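Serine/threonine-protein kinase/endoribonuclease IRE1 (Saccharomyces cerevisiae, PDB 2BE1) senses unfolded proteins in the endoplasmic reticulum lumen through this lumenal domain and, once activated, splices HAC1 precursor mRNA to switch on the unfolded protein response. Local coordinates at residues P50-T58 against S319-F328; E57-G67 against S186-W194. All coordinates share one frame; numbering follows the deposited sequence.

Interaction 1. Residues P50-T58 against S319-F328; sequences PSRLETYET and SSIFEDETLF
R52 and E325 meet through two bent chains: R52 holds CG beside its backbone N (chi1 -56°) and turns again at chi2 and chi3, whereas E325 swings CG away from its own N (chi1 167°) and folds at chi2. The ends form a salt bridge, with R52 NH2 2.7 Å from E325 OE1. It is not a flat two-pronged pair. The guanidinium and carboxylate planes stand 73° apart, and E325 OE2 lies over one guanidinium face, toward its rim. R52 NH1 has a second, weak bond to L288 O.

L53 lies between the two polar ends, its methyls against the backbone carbonyls of F322 and E323 and the ring of F328. L53 CD2 is 3.6 Å from F322 O. At the other end Y56 packs its ring obliquely against F322 CB. The Y56 OH gives a weak hydrogen bond to E323 OE1 at 3.2 Å.

The contact joins the loop before strand 57-61 to residues 319-324 and the first turn of helix 325-332. D324 is the N-cap of that helix: its OD2 accepts from L327 N at 3.0 Å and, weakly, from T326 N. F72 and A74 back the F322 side chain.

Chemically, polar pairs flank the L53 methyls. The R52-E325 charge pair sits on the first turn of the helix, where the positive end of the helix dipole would also suit the E325 carboxylate.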
loop_
_atom_site.group_PDB
_atom_site.type_symbol
_atom_site.label_atom_id
_atom_site.label_comp_id
_atom_site.label_asym_id
_atom_site.label_seq_id
_atom_site.Cartn_x
_atom_site.Cartn_y
_atom_site.Cartn_z
ATOM N N PRO A 50 20.951 3.802 11.980
ATOM C CA PRO A 50 21.755 3.139 13.003
ATOM C C PRO A 50 22.850 4.045 13.656
ATOM O O PRO A 50 23.202 3.794 14.827
ATOM C CB PRO A 50 22.311 1.886 12.279
ATOM C CG PRO A 50 22.373 2.253 10.852
ATOM C CD PRO A 50 21.505 3.514 10.636
ATOM N N SER A 51 23.368 5.077 12.980
ATOM C CA SER A 51 24.145 6.088 13.728
ATOM C C SER A 51 25.183 6.882 12.953
ATOM O O SER A 51 26.250 6.350 12.592
ATOM C CB SER A 51 24.824 5.495 14.972
ATOM O OG SER A 51 25.534 6.494 15.670
ATOM N N ARG A 52 24.886 8.178 12.803
ATOM C CA ARG A 52 25.626 9.126 11.951
ATOM C C ARG A 52 27.024 9.463 12.405
ATOM O O ARG A 52 27.821 10.028 11.622
ATOM C CB ARG A 52 24.837 10.430 11.866
ATOM C CG ARG A 52 23.406 10.197 11.349
ATOM C CD ARG A 52 22.361 11.023 12.086
ATOM N NE ARG A 52 22.717 12.445 12.116
ATOM C CZ ARG A 52 21.887 13.408 12.498
ATOM N NH1 ARG A 52 20.653 13.089 12.873
ATOM N NH2 ARG A 52 22.289 14.689 12.501
ATOM N N LEU A 53 27.293 9.134 13.676
ATOM C CA LEU A 53 28.535 9.547 14.387
ATOM C C LEU A 53 29.591 8.417 14.389
ATOM O O LEU A 53 30.792 8.685 14.211
ATOM C CB LEU A 53 28.271 10.169 15.801
ATOM C CG LEU A 53 27.220 11.303 15.946
ATOM C CD1 LEU A 53 27.279 11.987 17.310
ATOM C CD2 LEU A 53 27.206 12.347 14.798
ATOM N N GLU A 54 29.145 7.169 14.543
ATOM C CA GLU A 54 30.048 6.037 14.349
ATOM C C GLU A 54 30.363 5.925 12.830
ATOM O O GLU A 54 31.497 6.219 12.412
ATOM C CB GLU A 54 29.493 4.749 14.980
ATOM C CG GLU A 54 28.076 4.403 14.508
ATOM C CD GLU A 54 27.530 3.103 15.093
ATOM O OE1 GLU A 54 26.979 3.133 16.218
ATOM O OE2 GLU A 54 27.616 2.046 14.418
ATOM N N THR A 55 29.372 5.552 12.006
ATOM C CA THR A 55 29.511 5.604 10.523
ATOM C C THR A 55 29.234 7.007 9.992
ATOM O O THR A 55 28.227 7.610 10.391
ATOM C CB THR A 55 28.542 4.657 9.761
ATOM O OG1 THR A 55 28.327 5.220 8.461
ATOM C CG2 THR A 55 27.149 4.456 10.474
ATOM N N TYR A 56 30.061 7.536 9.087
ATOM C CA TYR A 56 29.861 8.973 8.696
ATOM C C TYR A 56 28.813 9.182 7.594
ATOM O O TYR A 56 29.058 9.901 6.609
ATOM C CB TYR A 56 31.170 9.652 8.332
ATOM C CG TYR A 56 32.204 9.459 9.393
ATOM C CD1 TYR A 56 31.899 9.718 10.732
ATOM C CD2 TYR A 56 33.497 8.991 9.075
ATOM C CE1 TYR A 56 32.870 9.542 11.743
ATOM C CE2 TYR A 56 34.484 8.819 10.069
ATOM C CZ TYR A 56 34.165 9.100 11.406
ATOM O OH TYR A 56 35.117 8.941 12.410
ATOM N N GLU A 57 27.655 8.544 7.795
ATOM C CA GLU A 57 26.599 8.451 6.808
ATOM C C GLU A 57 25.297 8.758 7.425
ATOM O O GLU A 57 25.075 8.439 8.592
ATOM C CB GLU A 57 26.390 7.028 6.398
ATOM C CG GLU A 57 27.474 6.377 5.715
ATOM C CD GLU A 57 27.052 4.999 5.543
ATOM O OE1 GLU A 57 25.867 4.775 5.881
ATOM O OE2 GLU A 57 27.856 4.161 5.081
ATOM N N THR A 58 24.389 9.233 6.585
ATOM C CA THR A 58 23.083 9.533 7.029
ATOM C C THR A 58 22.062 9.348 5.904
ATOM O O THR A 58 22.362 9.560 4.716
ATOM C CB THR A 58 23.128 10.914 7.612
ATOM O OG1 THR A 58 22.051 11.099 8.529
ATOM C CG2 THR A 58 23.084 11.906 6.534
ATOM N N SER A 319 37.706 14.223 9.355
ATOM C CA SER A 319 36.999 13.268 10.175
ATOM C C SER A 319 36.461 13.805 11.491
ATOM O O SER A 319 35.284 13.576 11.847
ATOM C CB SER A 319 37.911 12.094 10.462
ATOM O OG SER A 319 37.196 11.163 11.272
ATOM N N SER A 320 37.330 14.495 12.229
ATOM C CA SER A 320 36.921 15.068 13.511
ATOM C C SER A 320 35.515 15.648 13.426
ATOM O O SER A 320 34.746 15.557 14.374
ATOM C CB SER A 320 37.907 16.127 13.976
ATOM O OG SER A 320 38.095 17.102 12.980
ATOM N N ILE A 321 35.183 16.188 12.261
ATOM C CA ILE A 321 33.903 16.863 12.050
ATOM C C ILE A 321 32.622 16.039 12.227
ATOM O O ILE A 321 31.620 16.550 12.741
ATOM C CB ILE A 321 33.925 17.696 10.751
ATOM C CG1 ILE A 321 34.623 19.007 11.128
ATOM C CG2 ILE A 321 32.518 17.871 10.190
ATOM C CD1 ILE A 321 34.563 20.131 10.193
ATOM N N PHE A 322 32.696 14.768 11.860
ATOM C CA PHE A 322 31.539 13.898 11.795
ATOM C C PHE A 322 31.391 13.120 13.074
ATOM O O PHE A 322 30.407 12.400 13.263
ATOM C CB PHE A 322 31.695 12.969 10.592
ATOM C CG PHE A 322 31.816 13.721 9.290
ATOM C CD1 PHE A 322 33.046 14.329 8.920
ATOM C CD2 PHE A 322 30.680 13.930 8.466
ATOM C CE1 PHE A 322 33.162 15.105 7.721
ATOM C CE2 PHE A 322 30.784 14.689 7.266
ATOM C CZ PHE A 322 32.036 15.269 6.893
ATOM N N GLU A 323 32.390 13.279 13.941
ATOM C CA GLU A 323 32.370 12.808 15.300
ATOM C C GLU A 323 31.400 13.616 16.150
ATOM O O GLU A 323 30.926 13.135 17.170
ATOM C CB GLU A 323 33.733 13.057 15.889
ATOM C CG GLU A 323 34.390 11.871 16.485
ATOM C CD GLU A 323 35.081 11.089 15.411
ATOM O OE1 GLU A 323 35.149 9.830 15.506
ATOM O OE2 GLU A 323 35.515 11.758 14.440
ATOM N N ASP A 324 31.146 14.869 15.768
ATOM C CA ASP A 324 30.301 15.738 16.544
ATOM C C ASP A 324 28.971 15.995 15.805
ATOM O O ASP A 324 28.941 16.269 14.612
ATOM C CB ASP A 324 31.085 17.008 16.840
ATOM C CG ASP A 324 30.278 18.044 17.591
ATOM O OD1 ASP A 324 30.882 18.712 18.430
ATOM O OD2 ASP A 324 29.056 18.221 17.351
ATOM N N GLU A 325 27.871 15.877 16.532
ATOM C CA GLU A 325 26.561 16.080 15.966
ATOM C C GLU A 325 26.476 17.463 15.371
ATOM O O GLU A 325 26.148 17.632 14.214
ATOM C CB GLU A 325 25.486 15.898 17.056
ATOM C CG GLU A 325 24.076 16.395 16.636
ATOM C CD GLU A 325 23.489 15.691 15.309
ATOM O OE1 GLU A 325 22.665 16.363 14.527
ATOM O OE2 GLU A 325 23.861 14.467 15.086
ATOM N N THR A 326 26.771 18.445 16.193
ATOM C CA THR A 326 26.636 19.841 15.819
ATOM C C THR A 326 27.589 20.278 14.693
ATOM O O THR A 326 27.185 20.999 13.745
ATOM C CB THR A 326 26.797 20.665 17.060
ATOM O OG1 THR A 326 25.827 20.185 17.985
ATOM C CG2 THR A 326 26.572 22.138 16.799
ATOM N N LEU A 327 28.836 19.819 14.779
ATOM C CA LEU A 327 29.778 20.021 13.695
ATOM C C LEU A 327 29.278 19.424 12.403
ATOM O O LEU A 327 29.256 20.103 11.393
ATOM C CB LEU A 327 31.127 19.477 14.045
ATOM C CG LEU A 327 31.743 20.338 15.137
ATOM C CD1 LEU A 327 33.241 20.064 15.193
ATOM C CD2 LEU A 327 31.543 21.841 14.928
ATOM N N PHE A 328 28.818 18.184 12.448
ATOM C CA PHE A 328 28.278 17.481 11.284
ATOM C C PHE A 328 27.144 18.251 10.628
ATOM O O PHE A 328 27.125 18.500 9.419
ATOM C CB PHE A 328 27.751 16.166 11.801
ATOM C CG PHE A 328 27.468 15.132 10.752
ATOM C CD1 PHE A 328 26.634 15.398 9.668
ATOM C CD2 PHE A 328 27.958 13.822 10.929
ATOM C CE1 PHE A 328 26.363 14.418 8.711
ATOM C CE2 PHE A 328 27.664 12.822 9.987
ATOM C CZ PHE A 328 26.867 13.140 8.861
#

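Interaction 2. Residues E57-G67 against S186-W194; sequences ETLIIEPFGDG and SYNVTYSTW
The two chains run in the same direction, the nearest CA atoms being those of L59 and V189 (8.8 Å) and of F64 and T193 (6.9 Å), and residues 63-67 then turn back so that G67 comes beside Y191. The two do not pair as strands of one sheet. Strand 57-61 bonds to strand 68-73, and strand 190-195 to strand 167-179, so side chains fill the space between.

L59 reaches across with CG anti to its backbone N (chi1 -163°). L59 CD2 meets the Y187 ring obliquely, 3.9 Å from Y187 CD2. The same L59 CD2 lies 4.1 Å from V189 CG1. I61 and V189 come tip to tip, I61 CD1 to V189 CG2 at 4.1 Å. The same I61 CD1 also touches Y191 CB at 4.3 Å.

Y191 inserts its ring into the turn 63-67. P63, the centre of an inverse gamma turn, brings its CA to 3.8 Å from Y191 CE1. The modelled Y191 OH is implausibly close to G65 O, so how that hydroxyl is satisfied remains doubtful. G67, a glycine with positive phi (63°), leaves to the Y191 ring the place where a side chain would meet it. D66 is held from outside by a salt bridge to R86.

The contact is thus a largely apolar seam between two sheets of the lumenal domain, closed at one end by the Y191 ring against the backbone of the turn.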
loop_
_atom_site.group_PDB
_atom_site.type_symbol
_atom_site.label_atom_id
_atom_site.label_comp_id
_atom_site.label_asym_id
_atom_site.label_seq_id
_atom_site.Cartn_x
_atom_site.Cartn_y
_atom_site.Cartn_z
ATOM N N GLU A 57 27.655 8.544 7.795
ATOM C CA GLU A 57 26.599 8.451 6.808
ATOM C C GLU A 57 25.297 8.758 7.425
ATOM O O GLU A 57 25.075 8.439 8.592
ATOM C CB GLU A 57 26.390 7.028 6.398
ATOM C CG GLU A 57 27.474 6.377 5.715
ATOM C CD GLU A 57 27.052 4.999 5.543
ATOM O OE1 GLU A 57 25.867 4.775 5.881
ATOM O OE2 GLU A 57 27.856 4.161 5.081
ATOM N N THR A 58 24.389 9.233 6.585
ATOM C CA THR A 58 23.083 9.533 7.029
ATOM C C THR A 58 22.062 9.348 5.904
ATOM O O THR A 58 22.362 9.560 4.716
ATOM C CB THR A 58 23.128 10.914 7.612
ATOM O OG1 THR A 58 22.051 11.099 8.529
ATOM C CG2 THR A 58 23.084 11.906 6.534
ATOM N N LEU A 59 20.862 8.911 6.276
ATOM C CA LEU A 59 19.796 8.708 5.301
ATOM C C LEU A 59 19.001 9.957 5.144
ATOM O O LEU A 59 18.679 10.588 6.155
ATOM C CB LEU A 59 18.847 7.610 5.739
ATOM C CG LEU A 59 17.959 7.058 4.620
ATOM C CD1 LEU A 59 18.742 6.798 3.354
ATOM C CD2 LEU A 59 17.266 5.814 5.040
ATOM N N ILE A 60 18.670 10.309 3.901
ATOM C CA ILE A 60 18.030 11.576 3.621
ATOM C C ILE A 60 16.995 11.386 2.571
ATOM O O ILE A 60 17.317 10.879 1.496
ATOM C CB ILE A 60 19.038 12.573 3.054
ATOM C CG1 ILE A 60 20.131 12.826 4.085
ATOM C CG2 ILE A 60 18.358 13.900 2.691
ATOM C CD1 ILE A 60 21.355 13.338 3.551
ATOM N N ILE A 61 15.749 11.805 2.840
ATOM C CA ILE A 61 14.705 11.793 1.758
ATOM C C ILE A 61 14.145 13.147 1.356
ATOM O O ILE A 61 14.091 14.121 2.150
ATOM C CB ILE A 61 13.557 10.932 2.102
ATOM C CG1 ILE A 61 12.784 11.598 3.209
ATOM C CG2 ILE A 61 14.054 9.527 2.563
ATOM C CD1 ILE A 61 12.247 10.571 4.135
ATOM N N GLU A 62 13.777 13.248 0.094
ATOM C CA GLU A 62 13.185 14.504 -0.328
ATOM C C GLU A 62 11.697 14.346 -0.021
ATOM O O GLU A 62 11.046 13.400 -0.501
ATOM C CB GLU A 62 13.422 14.810 -1.795
ATOM C CG GLU A 62 12.602 15.967 -2.282
ATOM C CD GLU A 62 12.851 16.266 -3.742
ATOM O OE1 GLU A 62 13.028 17.454 -4.155
ATOM O OE2 GLU A 62 12.901 15.290 -4.490
ATOM N N PRO A 63 11.148 15.237 0.819
ATOM C CA PRO A 63 9.781 15.052 1.253
ATOM C C PRO A 63 8.923 15.554 0.148
ATOM O O PRO A 63 8.448 16.690 0.202
ATOM C CB PRO A 63 9.654 16.009 2.429
ATOM C CG PRO A 63 10.537 17.071 2.106
ATOM C CD PRO A 63 11.731 16.452 1.396
ATOM N N PHE A 64 8.751 14.785 -0.900
ATOM C CA PHE A 64 7.997 15.360 -1.978
ATOM C C PHE A 64 7.725 14.282 -2.975
ATOM O O PHE A 64 8.557 13.409 -3.212
ATOM C CB PHE A 64 8.711 16.544 -2.615
ATOM C CG PHE A 64 8.079 16.967 -3.866
ATOM C CD1 PHE A 64 7.026 17.855 -3.852
ATOM C CD2 PHE A 64 8.460 16.407 -5.093
ATOM C CE1 PHE A 64 6.394 18.236 -5.078
ATOM C CE2 PHE A 64 7.823 16.796 -6.321
ATOM C CZ PHE A 64 6.807 17.699 -6.307
ATOM N N GLY A 65 6.545 14.312 -3.545
ATOM C CA GLY A 65 6.185 13.264 -4.432
ATOM C C GLY A 65 6.318 11.892 -3.822
ATOM O O GLY A 65 5.863 11.650 -2.692
ATOM N N ASP A 66 6.937 11.007 -4.604
ATOM C CA ASP A 66 7.185 9.636 -4.221
ATOM C C ASP A 66 8.051 9.535 -3.007
ATOM O O ASP A 66 8.270 8.453 -2.503
ATOM C CB ASP A 66 7.885 8.934 -5.345
ATOM C CG ASP A 66 6.906 8.349 -6.370
ATOM O OD1 ASP A 66 5.658 8.405 -6.177
ATOM O OD2 ASP A 66 7.380 7.799 -7.398
ATOM N N GLY A 67 8.534 10.683 -2.540
ATOM C CA GLY A 67 9.560 10.751 -1.516
ATOM C C GLY A 67 10.883 10.127 -1.953
ATOM O O GLY A 67 11.209 8.968 -1.581
ATOM N N SER A 186 19.952 -1.511 11.460
ATOM C CA SER A 186 18.490 -1.361 11.388
ATOM C C SER A 186 17.976 0.083 11.079
ATOM O O SER A 186 18.071 0.985 11.915
ATOM C CB SER A 186 17.934 -1.832 12.749
ATOM O OG SER A 186 16.786 -2.631 12.607
ATOM N N TYR A 187 17.418 0.293 9.893
ATOM C CA TYR A 187 16.710 1.524 9.600
ATOM C C TYR A 187 15.210 1.493 9.881
ATOM O O TYR A 187 14.598 0.418 10.128
ATOM C CB TYR A 187 16.852 1.810 8.151
ATOM C CG TYR A 187 18.232 2.028 7.795
ATOM C CD1 TYR A 187 19.081 0.964 7.601
ATOM C CD2 TYR A 187 18.714 3.314 7.646
ATOM C CE1 TYR A 187 20.406 1.173 7.246
ATOM C CE2 TYR A 187 20.034 3.557 7.297
ATOM C CZ TYR A 187 20.881 2.481 7.098
ATOM O OH TYR A 187 22.196 2.701 6.756
ATOM N N ASN A 188 14.611 2.686 9.795
ATOM C CA ASN A 188 13.168 2.833 9.963
ATOM C C ASN A 188 12.518 4.138 9.616
ATOM O O ASN A 188 11.972 4.789 10.482
ATOM C CB ASN A 188 12.775 2.538 11.378
ATOM C CG ASN A 188 11.397 2.038 11.438
ATOM O OD1 ASN A 188 11.090 1.194 12.283
ATOM N ND2 ASN A 188 10.522 2.527 10.509
ATOM N N VAL A 189 12.529 4.477 8.341
ATOM C CA VAL A 189 11.921 5.723 7.885
ATOM C C VAL A 189 10.388 5.681 7.849
ATOM O O VAL A 189 9.826 4.616 7.662
ATOM C CB VAL A 189 12.503 6.230 6.521
ATOM C CG1 VAL A 189 13.294 5.161 5.796
ATOM C CG2 VAL A 189 11.402 6.911 5.659
ATOM N N THR A 190 9.735 6.825 8.081
ATOM C CA THR A 190 8.295 6.995 7.831
ATOM C C THR A 190 8.145 8.344 7.055
ATOM O O THR A 190 8.836 9.289 7.364
ATOM C CB THR A 190 7.425 6.896 9.158
ATOM O OG1 THR A 190 7.114 8.192 9.646
ATOM C CG2 THR A 190 8.150 6.170 10.288
ATOM N N TYR A 191 7.324 8.401 6.011
ATOM C CA TYR A 191 7.267 9.566 5.125
ATOM C C TYR A 191 5.814 9.818 4.697
ATOM O O TYR A 191 5.160 8.959 4.107
ATOM C CB TYR A 191 8.126 9.339 3.892
ATOM C CG TYR A 191 7.705 10.127 2.679
ATOM C CD1 TYR A 191 7.572 11.468 2.748
ATOM C CD2 TYR A 191 7.452 9.507 1.435
ATOM C CE1 TYR A 191 7.189 12.230 1.611
ATOM C CE2 TYR A 191 7.065 10.230 0.289
ATOM C CZ TYR A 191 6.936 11.601 0.384
ATOM O OH TYR A 191 6.561 12.412 -0.694
ATOM N N SER A 192 5.276 10.978 4.991
ATOM C CA SER A 192 3.882 11.187 4.731
ATOM C C SER A 192 3.814 12.306 3.701
ATOM O O SER A 192 4.850 12.800 3.308
ATOM C CB SER A 192 3.180 11.498 6.072
ATOM O OG SER A 192 3.446 12.804 6.637
ATOM N N THR A 193 2.647 12.752 3.254
ATOM C CA THR A 193 2.628 13.618 2.063
ATOM C C THR A 193 1.202 13.883 1.584
ATOM O O THR A 193 0.469 12.934 1.232
ATOM C CB THR A 193 3.411 12.948 0.869
ATOM O OG1 THR A 193 3.217 13.673 -0.327
ATOM C CG2 THR A 193 2.937 11.528 0.599
ATOM N N TRP A 194 0.818 15.160 1.533
ATOM C CA TRP A 194 -0.561 15.534 1.322
ATOM C C TRP A 194 -0.904 15.306 -0.105
ATOM O O TRP A 194 -0.017 15.039 -0.891
ATOM C CB TRP A 194 -0.668 16.970 1.580
ATOM C CG TRP A 194 -0.351 17.295 2.974
ATOM C CD1 TRP A 194 0.876 17.683 3.486
ATOM C CD2 TRP A 194 -1.255 17.312 4.076
ATOM N NE1 TRP A 194 0.781 17.933 4.855
ATOM C CE2 TRP A 194 -0.526 17.739 5.230
ATOM C CE3 TRP A 194 -2.616 17.036 4.210
ATOM C CZ2 TRP A 194 -1.131 17.865 6.504
ATOM C CZ3 TRP A 194 -3.212 17.181 5.476
ATOM C CH2 TRP A 194 -2.468 17.579 6.600
#

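From the N terminus, the chain reaches 50-67 after the first strands and the short strand 45-46. Interaction 2 closes the inner loop: 118 residues lie between its segments before the chain returns at 186-194. Interaction 1 closes the outer loop, with 260 residues between its segments, near the C terminus. Interaction 2 is nested inside it. The two share E57 and T58: T58 points toward residues 319-328, while E57 and L59 point toward 186-194. They also touch directly, P50 CD to Y187 CE2 at 3.6 Å. Interaction 2 ties strand 57-61 of the three-stranded sheet to the branched sheet, and interaction 1 ties the loop before that strand to the region of helix 325-332.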